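Local atomic coordinates of choline dehydrogenase and related flavoproteins (PDB entry 3Q9T), a protein that oxidises formate as a flavoprotein oxidase of the glucose-methanol-choline family, carrying 8-formyl-FAD at its catalytic site. Residues A[381-386]-A[453-458]; A[392-397]-A[464-469]; A[72-77]-A[496-501]; A[107-112]-A[123-128]. One frame throughout, in Å; residues are numbered along the deposited sequence.

Interaction 1: residues A[381-386]-A[453-458]; sequences KDPFSP and NDLDII
Phe384 reaches from the loop 381-386 to the first turn of helix 454-473, where its ring edge meets the Leu455 carbonyl and the Asp456 carboxylate, and its tip also touches the leucine side chain. CB hangs back by the loop; with chi1 at -51°, CG stands beside the backbone N and the ring extends toward the helix. One flank of the ring belongs to Asp456: CE1 lies 3.5 Å from Asp456 OD1, near the ring plane, and ring and carboxylate are almost coplanar, 24° apart. At the tip, CZ lies 3.4 Å from both Leu455 O and Leu455 CD1; CE2 is also near that methyl, at 3.7 Å. Pro383 meets the same methyl, its CG 3.7 Å from Leu455 CD1, so two loop residues share one leucine branch. The Asp456 carboxylate is hydrogen-bonded outside the contact, OD2 with Ser428 OG and OD1 with Ile427 N. Each segment is pinned locally: Asp382 OD1 accepts from Ser385 N (2.8 Å) in an Asx motif, and Asn453 OD1 N-caps the helix through Leu455 N (2.9 Å). Tyr371 of helix 369-377 packs on both Pro383 and Leu455, while Ile457, further round the turn, faces helix 494-504.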
# COMPACT_ATOMS: atom_id res chain seq x y z
N LYS A 381 -3.62 16.42 31.78
CA LYS A 381 -4.83 16.23 31.00
C LYS A 381 -4.65 15.12 29.95
O LYS A 381 -3.66 15.09 29.23
CB LYS A 381 -5.21 17.53 30.29
CG LYS A 381 -5.50 18.72 31.22
CD LYS A 381 -6.85 18.57 31.91
CE LYS A 381 -7.10 19.69 32.94
NZ LYS A 381 -8.29 19.43 33.81
N ASP A 382 -5.63 14.22 29.87
CA ASP A 382 -5.66 13.20 28.83
C ASP A 382 -5.52 13.82 27.45
O ASP A 382 -6.32 14.66 27.07
CB ASP A 382 -6.99 12.44 28.91
CG ASP A 382 -7.18 11.48 27.76
OD1 ASP A 382 -8.33 11.36 27.27
OD2 ASP A 382 -6.19 10.84 27.33
N PRO A 383 -4.49 13.40 26.70
CA PRO A 383 -4.27 13.93 25.34
C PRO A 383 -5.45 13.72 24.41
O PRO A 383 -5.76 14.62 23.63
CB PRO A 383 -3.05 13.15 24.83
CG PRO A 383 -2.31 12.75 26.08
CD PRO A 383 -3.38 12.53 27.14
N PHE A 384 -6.10 12.56 24.47
CA PHE A 384 -7.16 12.24 23.51
C PHE A 384 -8.47 12.97 23.76
O PHE A 384 -9.00 13.67 22.87
CB PHE A 384 -7.41 10.72 23.47
CG PHE A 384 -6.16 9.91 23.27
CD1 PHE A 384 -5.60 9.77 22.00
CD2 PHE A 384 -5.55 9.28 24.34
CE1 PHE A 384 -4.45 9.03 21.82
CE2 PHE A 384 -4.40 8.54 24.16
CZ PHE A 384 -3.85 8.41 22.90
N SER A 385 -9.01 12.80 24.96
CA SER A 385 -10.33 13.31 25.29
C SER A 385 -10.29 14.04 26.64
O SER A 385 -10.85 13.55 27.62
CB SER A 385 -11.33 12.16 25.38
OG SER A 385 -11.49 11.50 24.14
N PRO A 386 -9.64 15.21 26.68
CA PRO A 386 -9.41 15.89 27.97
C PRO A 386 -10.70 16.46 28.57
O PRO A 386 -10.65 17.05 29.65
CB PRO A 386 -8.48 17.04 27.59
CG PRO A 386 -8.81 17.34 26.15
CD PRO A 386 -9.15 16.00 25.54
N ASN A 453 1.00 10.17 14.93
CA ASN A 453 1.47 10.22 16.31
C ASN A 453 1.41 8.81 16.94
O ASN A 453 0.39 8.14 16.87
CB ASN A 453 0.61 11.21 17.12
CG ASN A 453 1.16 11.48 18.52
OD1 ASN A 453 1.63 10.57 19.20
ND2 ASN A 453 1.08 12.74 18.95
N ASP A 454 2.52 8.37 17.55
CA ASP A 454 2.57 7.06 18.21
C ASP A 454 1.51 6.83 19.29
O ASP A 454 1.03 5.70 19.48
CB ASP A 454 3.95 6.83 18.81
CG ASP A 454 5.00 6.44 17.77
OD1 ASP A 454 4.69 6.42 16.56
OD2 ASP A 454 6.14 6.16 18.19
N LEU A 455 1.16 7.88 20.03
CA LEU A 455 0.10 7.75 21.06
C LEU A 455 -1.18 7.14 20.49
O LEU A 455 -1.84 6.36 21.16
CB LEU A 455 -0.24 9.09 21.69
CG LEU A 455 0.20 9.49 23.09
CD1 LEU A 455 -1.02 9.99 23.90
CD2 LEU A 455 0.96 8.39 23.84
N ASP A 456 -1.52 7.49 19.25
CA ASP A 456 -2.70 6.94 18.57
C ASP A 456 -2.58 5.44 18.41
O ASP A 456 -3.57 4.72 18.50
CB ASP A 456 -2.92 7.59 17.19
CG ASP A 456 -3.74 8.88 17.25
OD1 ASP A 456 -4.15 9.29 18.36
OD2 ASP A 456 -3.97 9.49 16.17
N ILE A 457 -1.38 4.96 18.12
CA ILE A 457 -1.15 3.53 17.98
C ILE A 457 -1.39 2.86 19.34
O ILE A 457 -2.03 1.82 19.44
CB ILE A 457 0.29 3.21 17.49
CG1 ILE A 457 0.54 3.80 16.09
CG2 ILE A 457 0.56 1.71 17.50
CD1 ILE A 457 1.94 3.54 15.53
N ILE A 458 -0.88 3.49 20.39
CA ILE A 458 -1.02 2.94 21.74
C ILE A 458 -2.49 2.88 22.15
O ILE A 458 -2.92 1.89 22.73
CB ILE A 458 -0.19 3.76 22.76
CG1 ILE A 458 1.29 3.49 22.53
CG2 ILE A 458 -0.60 3.44 24.19
CD1 ILE A 458 2.19 4.61 22.94

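Interaction 2: residues A[392-397]-A[464-469]; sequences FELDFV and IRFSYD
The ring of Phe466 is met by Leu394 at a slant, the CD1 methyl arriving neither squarely over a face nor in line with the rim. It presses on the CD2-CE2 side, with Leu394 CD1 3.4 Å from Phe466 CE2 and a little farther from Phe466 CD2. This is a helix packed on a beta sheet: helix 454-473 lies against the large mixed sheet, whose strand 392-397 lies between antiparallel neighbours 353-358 and 415-423. Such a big, largely antiparallel sheet is consistent with the substrate domain of GMC oxidoreductases, beside the flavin domain. Leu394 lies about 14 Å from the bound flavin cofactor, side chain to ligand, so the contact is set back from the pocket. Along the strand the side chains alternate. Leu394 points to the helix, whereas Glu393 and Asp395 turn to the other side of the sheet, where Asp395 forms a salt bridge with Arg553. On the helix, Phe466 has CG anti to its own N (chi1 168°), which swings the ring off the helix toward the strand. Val421 of strand 415-423 touches both Leu394 and Ser467, filling in beside the pair. The second branch of the leucine goes to the serine: Leu394 CD2 lies 3.7 Å from Ser467 OG, a hydroxyl already hydrogen-bonded to Gly463 O one turn back along the helix.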
# COMPACT_ATOMS: atom_id res chain seq x y z
N PHE A 392 -13.43 5.63 22.16
CA PHE A 392 -13.78 4.79 21.02
C PHE A 392 -15.26 4.75 20.73
O PHE A 392 -16.08 5.00 21.61
CB PHE A 392 -13.29 3.36 21.22
CG PHE A 392 -11.80 3.23 21.19
CD1 PHE A 392 -11.16 2.86 20.01
CD2 PHE A 392 -11.04 3.51 22.33
CE1 PHE A 392 -9.76 2.76 19.98
CE2 PHE A 392 -9.66 3.41 22.30
CZ PHE A 392 -9.01 3.04 21.13
N GLU A 393 -15.58 4.48 19.47
CA GLU A 393 -16.88 3.90 19.13
C GLU A 393 -16.58 2.46 18.78
O GLU A 393 -15.76 2.18 17.89
CB GLU A 393 -17.55 4.61 17.95
CG GLU A 393 -18.68 3.77 17.33
CD GLU A 393 -19.56 4.54 16.34
OE1 GLU A 393 -20.40 3.90 15.67
OE2 GLU A 393 -19.43 5.78 16.23
N LEU A 394 -17.23 1.55 19.50
CA LEU A 394 -17.11 0.13 19.23
C LEU A 394 -18.38 -0.39 18.58
O LEU A 394 -19.43 -0.50 19.22
CB LEU A 394 -16.83 -0.63 20.52
CG LEU A 394 -15.59 -0.15 21.23
CD1 LEU A 394 -15.38 -0.89 22.58
CD2 LEU A 394 -14.39 -0.31 20.29
N ASP A 395 -18.29 -0.68 17.28
CA ASP A 395 -19.41 -1.22 16.54
C ASP A 395 -19.35 -2.72 16.51
O ASP A 395 -18.37 -3.30 16.04
CB ASP A 395 -19.42 -0.67 15.10
CG ASP A 395 -19.41 0.84 15.07
OD1 ASP A 395 -20.22 1.45 15.81
OD2 ASP A 395 -18.56 1.40 14.34
N PHE A 396 -20.42 -3.34 17.00
CA PHE A 396 -20.51 -4.78 17.02
C PHE A 396 -21.39 -5.28 15.90
O PHE A 396 -22.58 -5.49 16.08
CB PHE A 396 -21.02 -5.23 18.38
CG PHE A 396 -20.15 -4.76 19.51
CD1 PHE A 396 -19.00 -5.44 19.84
CD2 PHE A 396 -20.48 -3.61 20.21
CE1 PHE A 396 -18.18 -4.99 20.86
CE2 PHE A 396 -19.67 -3.15 21.24
CZ PHE A 396 -18.52 -3.84 21.56
N VAL A 397 -20.79 -5.46 14.72
CA VAL A 397 -21.54 -5.87 13.54
C VAL A 397 -21.75 -7.37 13.63
O VAL A 397 -20.80 -8.13 13.82
CB VAL A 397 -20.77 -5.53 12.25
CG1 VAL A 397 -21.56 -5.92 11.02
CG2 VAL A 397 -20.43 -4.06 12.22
N ILE A 464 -8.42 -2.29 21.16
CA ILE A 464 -8.50 -3.69 20.78
C ILE A 464 -8.43 -4.55 22.06
O ILE A 464 -9.23 -5.46 22.24
CB ILE A 464 -7.35 -4.06 19.81
CG1 ILE A 464 -7.43 -3.21 18.53
CG2 ILE A 464 -7.39 -5.54 19.45
CD1 ILE A 464 -6.23 -3.41 17.58
N ARG A 465 -7.51 -4.25 22.98
CA ARG A 465 -7.41 -5.06 24.20
C ARG A 465 -8.72 -4.98 25.00
O ARG A 465 -9.29 -6.01 25.38
CB ARG A 465 -6.21 -4.65 25.06
CG ARG A 465 -5.84 -5.72 26.12
CD ARG A 465 -4.78 -5.19 27.09
NE ARG A 465 -3.71 -4.51 26.38
CZ ARG A 465 -2.76 -5.12 25.69
NH1 ARG A 465 -2.73 -6.45 25.62
NH2 ARG A 465 -1.83 -4.41 25.05
N PHE A 466 -9.21 -3.77 25.24
CA PHE A 466 -10.51 -3.59 25.88
C PHE A 466 -11.60 -4.44 25.21
O PHE A 466 -12.38 -5.10 25.90
CB PHE A 466 -10.92 -2.12 25.88
CG PHE A 466 -12.35 -1.88 26.27
CD1 PHE A 466 -12.66 -1.37 27.52
CD2 PHE A 466 -13.38 -2.14 25.38
CE1 PHE A 466 -13.98 -1.13 27.89
CE2 PHE A 466 -14.70 -1.92 25.73
CZ PHE A 466 -15.00 -1.40 26.98
N SER A 467 -11.66 -4.43 23.87
CA SER A 467 -12.68 -5.20 23.16
C SER A 467 -12.52 -6.70 23.36
O SER A 467 -13.52 -7.42 23.48
CB SER A 467 -12.71 -4.87 21.66
OG SER A 467 -12.91 -3.50 21.44
N TYR A 468 -11.27 -7.17 23.35
CA TYR A 468 -10.95 -8.58 23.57
C TYR A 468 -11.33 -9.05 24.98
O TYR A 468 -11.97 -10.09 25.16
CB TYR A 468 -9.47 -8.85 23.26
CG TYR A 468 -9.27 -9.39 21.87
CD1 TYR A 468 -8.90 -10.72 21.67
CD2 TYR A 468 -9.50 -8.59 20.76
CE1 TYR A 468 -8.73 -11.24 20.38
CE2 TYR A 468 -9.33 -9.09 19.46
CZ TYR A 468 -8.95 -10.42 19.29
OH TYR A 468 -8.80 -10.91 18.02
N ASP A 469 -10.95 -8.26 25.98
CA ASP A 469 -11.37 -8.51 27.37
C ASP A 469 -12.88 -8.67 27.46
O ASP A 469 -13.38 -9.61 28.08
CB ASP A 469 -10.94 -7.36 28.27
CG ASP A 469 -9.46 -7.32 28.49
OD1 ASP A 469 -8.80 -8.32 28.15
OD2 ASP A 469 -8.96 -6.31 29.00

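Interaction 3: residues A[72-77]-A[496-501]; sequences VRRDDY and EMHRAV
Asp76 OD2 is gripped from opposite faces of its carboxylate plane, by Arg74 NH2 on one and His498 NE2 on the other. The arginine bond is straight, Arg74 NH2 to Asp76 OD2 at 3.0 Å with a 179° angle at the hydrogen. Arg74 NE adds a second, 2.8 Å bond to Asp76 OD1, making a side-on salt bridge across the turn. The histidine bond is longer, His498 NE2 donating to Asp76 OD2 at 3.3 Å, and it is the hydrogen bond that joins the two segments. Asp76 holds its CG between its backbone N and carbonyl carbon (chi1 63°), which brings the carboxylate round to both donors. The two donors themselves come no closer than 3.8 Å, Arg74 NH2 to His498 NE2. Next door, Arg499 NH1 approaches the edge of the Tyr77 ring, 3.8 Å from Tyr77 CD2, with the guanidinium nearly perpendicular to the ring (88°). Tyr77 OH turns instead to Asp503. Arg74 also bridges to Asp454, and its carbonyl accepts from Lys68 of the second subunit. The whole is a tight beta-hairpin turn, type I at Asp75-Asp76, docked on helix 494-504 at the dimer interface.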
# COMPACT_ATOMS: atom_id res chain seq x y z
N VAL A 72 -1.87 5.47 5.74
CA VAL A 72 -0.83 5.92 6.62
C VAL A 72 0.45 6.21 5.87
O VAL A 72 0.79 5.52 4.90
CB VAL A 72 -0.63 4.98 7.86
CG1 VAL A 72 -1.44 3.72 7.73
CG2 VAL A 72 0.83 4.70 8.12
N ARG A 73 1.13 7.26 6.30
CA ARG A 73 2.39 7.68 5.73
C ARG A 73 3.32 8.10 6.87
O ARG A 73 3.42 9.28 7.19
CB ARG A 73 2.19 8.85 4.75
CG ARG A 73 3.46 9.26 4.01
CD ARG A 73 3.18 10.35 2.97
NE ARG A 73 2.53 9.80 1.79
CZ ARG A 73 1.78 10.51 0.95
NH1 ARG A 73 1.23 9.93 -0.12
NH2 ARG A 73 1.57 11.81 1.17
N ARG A 74 3.94 7.11 7.49
CA ARG A 74 4.92 7.31 8.54
C ARG A 74 6.27 6.93 7.94
O ARG A 74 6.31 6.29 6.89
CB ARG A 74 4.63 6.40 9.74
CG ARG A 74 3.35 6.74 10.53
CD ARG A 74 2.95 5.57 11.43
NE ARG A 74 4.07 5.06 12.22
CZ ARG A 74 4.42 5.52 13.42
NH1 ARG A 74 3.74 6.51 14.00
NH2 ARG A 74 5.46 4.99 14.05
N ASP A 75 7.36 7.30 8.60
CA ASP A 75 8.68 6.88 8.15
C ASP A 75 8.86 5.34 8.21
O ASP A 75 9.52 4.76 7.36
CB ASP A 75 9.79 7.59 8.95
CG ASP A 75 10.08 9.02 8.44
OD1 ASP A 75 9.46 9.43 7.43
OD2 ASP A 75 10.96 9.73 9.02
N ASP A 76 8.27 4.68 9.21
CA ASP A 76 8.41 3.23 9.34
C ASP A 76 7.36 2.43 8.56
O ASP A 76 7.42 1.21 8.52
CB ASP A 76 8.41 2.80 10.81
CG ASP A 76 7.08 3.11 11.55
OD1 ASP A 76 6.14 3.68 10.94
OD2 ASP A 76 6.99 2.79 12.76
N TYR A 77 6.39 3.11 7.94
CA TYR A 77 5.28 2.40 7.31
C TYR A 77 4.43 3.30 6.40
O TYR A 77 4.19 4.47 6.72
CB TYR A 77 4.40 1.72 8.39
CG TYR A 77 3.28 0.86 7.84
CD1 TYR A 77 2.06 1.43 7.48
CD2 TYR A 77 3.45 -0.50 7.65
CE1 TYR A 77 1.03 0.67 6.96
CE2 TYR A 77 2.41 -1.29 7.13
CZ TYR A 77 1.20 -0.69 6.79
OH TYR A 77 0.16 -1.43 6.26
N GLU A 496 4.46 -6.38 18.26
CA GLU A 496 3.64 -6.93 17.19
C GLU A 496 2.37 -6.12 17.00
O GLU A 496 1.91 -5.94 15.87
CB GLU A 496 3.32 -8.40 17.44
CG GLU A 496 4.54 -9.33 17.33
CD GLU A 496 4.17 -10.78 17.60
OE1 GLU A 496 4.85 -11.42 18.43
OE2 GLU A 496 3.20 -11.29 16.97
N MET A 497 1.81 -5.61 18.09
CA MET A 497 0.57 -4.87 18.01
C MET A 497 0.78 -3.60 17.19
O MET A 497 -0.13 -3.14 16.51
CB MET A 497 0.03 -4.53 19.41
CG MET A 497 -0.68 -5.69 20.09
SD MET A 497 -1.97 -6.41 19.03
CE MET A 497 -3.18 -5.06 19.09
N HIS A 498 1.99 -3.06 17.29
CA HIS A 498 2.37 -1.86 16.56
C HIS A 498 2.24 -2.09 15.05
O HIS A 498 1.70 -1.26 14.32
CB HIS A 498 3.81 -1.48 16.93
CG HIS A 498 4.30 -0.24 16.26
ND1 HIS A 498 4.56 0.92 16.96
CD2 HIS A 498 4.57 0.02 14.97
CE1 HIS A 498 4.98 1.85 16.11
NE2 HIS A 498 5.00 1.33 14.90
N ARG A 499 2.73 -3.24 14.60
CA ARG A 499 2.66 -3.63 13.20
C ARG A 499 1.23 -4.00 12.82
O ARG A 499 0.73 -3.60 11.76
CB ARG A 499 3.59 -4.83 12.96
CG ARG A 499 3.45 -5.45 11.58
CD ARG A 499 4.16 -4.65 10.50
NE ARG A 499 3.95 -5.22 9.17
CZ ARG A 499 4.53 -4.75 8.07
NH1 ARG A 499 5.36 -3.72 8.13
NH2 ARG A 499 4.27 -5.32 6.90
N ALA A 500 0.56 -4.75 13.69
CA ALA A 500 -0.83 -5.13 13.48
C ALA A 500 -1.75 -3.92 13.27
O ALA A 500 -2.57 -3.91 12.35
CB ALA A 500 -1.33 -5.96 14.66
N VAL A 501 -1.60 -2.90 14.11
CA VAL A 501 -2.46 -1.72 14.01
C VAL A 501 -2.24 -0.99 12.68
O VAL A 501 -3.19 -0.70 11.95
CB VAL A 501 -2.21 -0.76 15.19
CG1 VAL A 501 -2.90 0.56 14.95
CG2 VAL A 501 -2.70 -1.39 16.49

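Interaction 4: residues A[107-112]-A[123-128]; sequences ATFDQW and DPLVPY
Two helices in the N-terminal GMC oxidoreductase family region meet here, helix 106-110 presenting Phe109 and, just beyond it, Trp112 to Leu125 on helix 122-131. The side chain of Phe109 is about 11 Å from the bound 8-formyl-FAD, so the contact is near the cofactor without touching it. One methyl does the touching: Leu125 CD1 lies 4.0 Å from Phe109 CD1 and 4.2 Å from Trp112 CE3. It reaches both rings at a slant, and the leucine crosses each aromatic side chain at about a right angle. The two aromatics touch each other as well: Phe109 CD1 sits 3.8 Å above the indole plane of Trp112, toward its rim. With CG anti to the carbonyl carbon in Leu125 (chi1 -74°) and the chain extended beyond it, the methyl is carried out to that pair. The ring of Phe109 also meets Trp122, and helix 555-572 closes the group, with Ser557 against Phe109 and Lys564 against Leu125. At the rim a water ties the helices together by polar bonds. It accepts from Asp123 N, near the start of helix 122-131, and more weakly donates to Asp123 OD2; Asp110 OD1 and Asp123 OD2 are 5.7 Å apart. Lys106 pairs with Asp110 OD2. Asp110 OD1 also accepts from Trp122 N, and the water donates to Asp110 OD1 at 2.8 Å.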
# COMPACT_ATOMS: atom_id res chain seq x y z
N ALA A 107 -18.95 18.48 24.55
CA ALA A 107 -17.70 19.18 24.78
C ALA A 107 -16.95 19.41 23.47
O ALA A 107 -16.23 20.39 23.31
CB ALA A 107 -16.84 18.40 25.74
N THR A 108 -17.13 18.49 22.53
CA THR A 108 -16.41 18.56 21.28
C THR A 108 -16.99 19.65 20.39
O THR A 108 -16.26 20.46 19.80
CB THR A 108 -16.40 17.21 20.56
OG1 THR A 108 -15.60 16.29 21.32
CG2 THR A 108 -15.82 17.35 19.16
N PHE A 109 -18.31 19.70 20.30
CA PHE A 109 -18.97 20.70 19.49
C PHE A 109 -18.77 22.09 20.10
O PHE A 109 -18.64 23.07 19.38
CB PHE A 109 -20.45 20.39 19.35
CG PHE A 109 -20.76 19.33 18.32
CD1 PHE A 109 -20.92 19.67 16.98
CD2 PHE A 109 -20.94 18.01 18.70
CE1 PHE A 109 -21.24 18.70 16.03
CE2 PHE A 109 -21.26 17.04 17.78
CZ PHE A 109 -21.41 17.38 16.43
N ASP A 110 -18.73 22.16 21.42
CA ASP A 110 -18.46 23.41 22.08
C ASP A 110 -17.13 23.99 21.63
O ASP A 110 -16.97 25.20 21.58
CB ASP A 110 -18.48 23.26 23.61
CG ASP A 110 -19.88 23.35 24.18
OD1 ASP A 110 -20.81 23.77 23.45
OD2 ASP A 110 -20.05 23.00 25.37
N GLN A 111 -16.16 23.13 21.30
CA GLN A 111 -14.85 23.61 20.87
C GLN A 111 -14.87 24.14 19.44
O GLN A 111 -13.92 24.76 18.99
CB GLN A 111 -13.78 22.53 21.04
CG GLN A 111 -13.70 21.96 22.44
CD GLN A 111 -13.56 23.02 23.50
OE1 GLN A 111 -12.51 23.66 23.62
NE2 GLN A 111 -14.62 23.22 24.29
N TRP A 112 -15.96 23.89 18.72
CA TRP A 112 -16.10 24.51 17.40
C TRP A 112 -16.11 26.04 17.55
O TRP A 112 -15.84 26.77 16.59
CB TRP A 112 -17.36 24.05 16.68
CG TRP A 112 -17.35 22.62 16.22
CD1 TRP A 112 -16.62 21.58 16.73
CD2 TRP A 112 -18.12 22.06 15.14
NE1 TRP A 112 -16.89 20.43 16.03
CE2 TRP A 112 -17.81 20.70 15.06
CE3 TRP A 112 -19.04 22.61 14.22
CZ2 TRP A 112 -18.38 19.85 14.11
CZ3 TRP A 112 -19.61 21.77 13.28
CH2 TRP A 112 -19.28 20.40 13.23
N ASP A 123 -25.35 23.68 22.16
CA ASP A 123 -26.76 24.08 22.31
C ASP A 123 -27.40 24.67 21.04
O ASP A 123 -28.43 24.19 20.58
CB ASP A 123 -26.94 25.02 23.51
CG ASP A 123 -26.56 24.35 24.83
OD1 ASP A 123 -26.90 23.16 25.01
OD2 ASP A 123 -25.92 25.00 25.68
N PRO A 124 -26.77 25.71 20.46
CA PRO A 124 -27.31 26.26 19.21
C PRO A 124 -27.43 25.23 18.09
O PRO A 124 -28.32 25.35 17.27
CB PRO A 124 -26.29 27.34 18.83
CG PRO A 124 -25.66 27.72 20.13
CD PRO A 124 -25.59 26.46 20.93
N LEU A 125 -26.56 24.23 18.06
CA LEU A 125 -26.58 23.23 16.98
C LEU A 125 -27.58 22.08 17.19
O LEU A 125 -28.03 21.45 16.23
CB LEU A 125 -25.17 22.68 16.75
CG LEU A 125 -24.21 23.63 16.05
CD1 LEU A 125 -22.86 22.98 15.83
CD2 LEU A 125 -24.81 24.04 14.70
N VAL A 126 -27.93 21.80 18.45
CA VAL A 126 -28.91 20.75 18.74
C VAL A 126 -30.11 20.70 17.79
O VAL A 126 -30.44 19.63 17.28
CB VAL A 126 -29.43 20.82 20.20
CG1 VAL A 126 -30.76 20.06 20.34
CG2 VAL A 126 -28.39 20.26 21.14
N PRO A 127 -30.79 21.83 17.56
CA PRO A 127 -31.94 21.80 16.65
C PRO A 127 -31.53 21.40 15.24
O PRO A 127 -32.25 20.64 14.58
CB PRO A 127 -32.47 23.24 16.67
CG PRO A 127 -31.41 24.05 17.32
CD PRO A 127 -30.62 23.15 18.20
N TYR A 128 -30.38 21.88 14.79
CA TYR A 128 -29.88 21.49 13.47
C TYR A 128 -29.50 20.01 13.41
O TYR A 128 -29.63 19.38 12.36
CB TYR A 128 -28.73 22.42 13.02
CG TYR A 128 -29.19 23.85 12.81
CD1 TYR A 128 -30.19 24.15 11.89
CD2 TYR A 128 -28.64 24.90 13.55
CE1 TYR A 128 -30.63 25.47 11.71
CE2 TYR A 128 -29.08 26.22 13.38
CZ TYR A 128 -30.07 26.49 12.46
OH TYR A 128 -30.49 27.79 12.28
O HOH W 1 -23.39 24.57 24.23

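In the fold
Interactions 1, 2 and 3 cluster around helix 454-473, which supplies one segment each to interactions 1 and 2, their centres 17 Å apart. Interaction 3 adjoins both: Asp454 OD1 bridges to Arg74 NH1 at 2.7 Å, and Ile464 CD1 packs on Met497 CE at 3.8 Å. Along the chain, 72-77 with 496-501 encloses all the others; 107-112 with 123-128 closes early inside that span, and interactions 1 and 2 follow with alternating segments. Interaction 4 touches none of the others; its centre is 34 Å from that of interaction 3 but 23 Å from that of interaction 1. One long helix thus ties together a loop, the large sheet and the hairpin turn at the dimer contact.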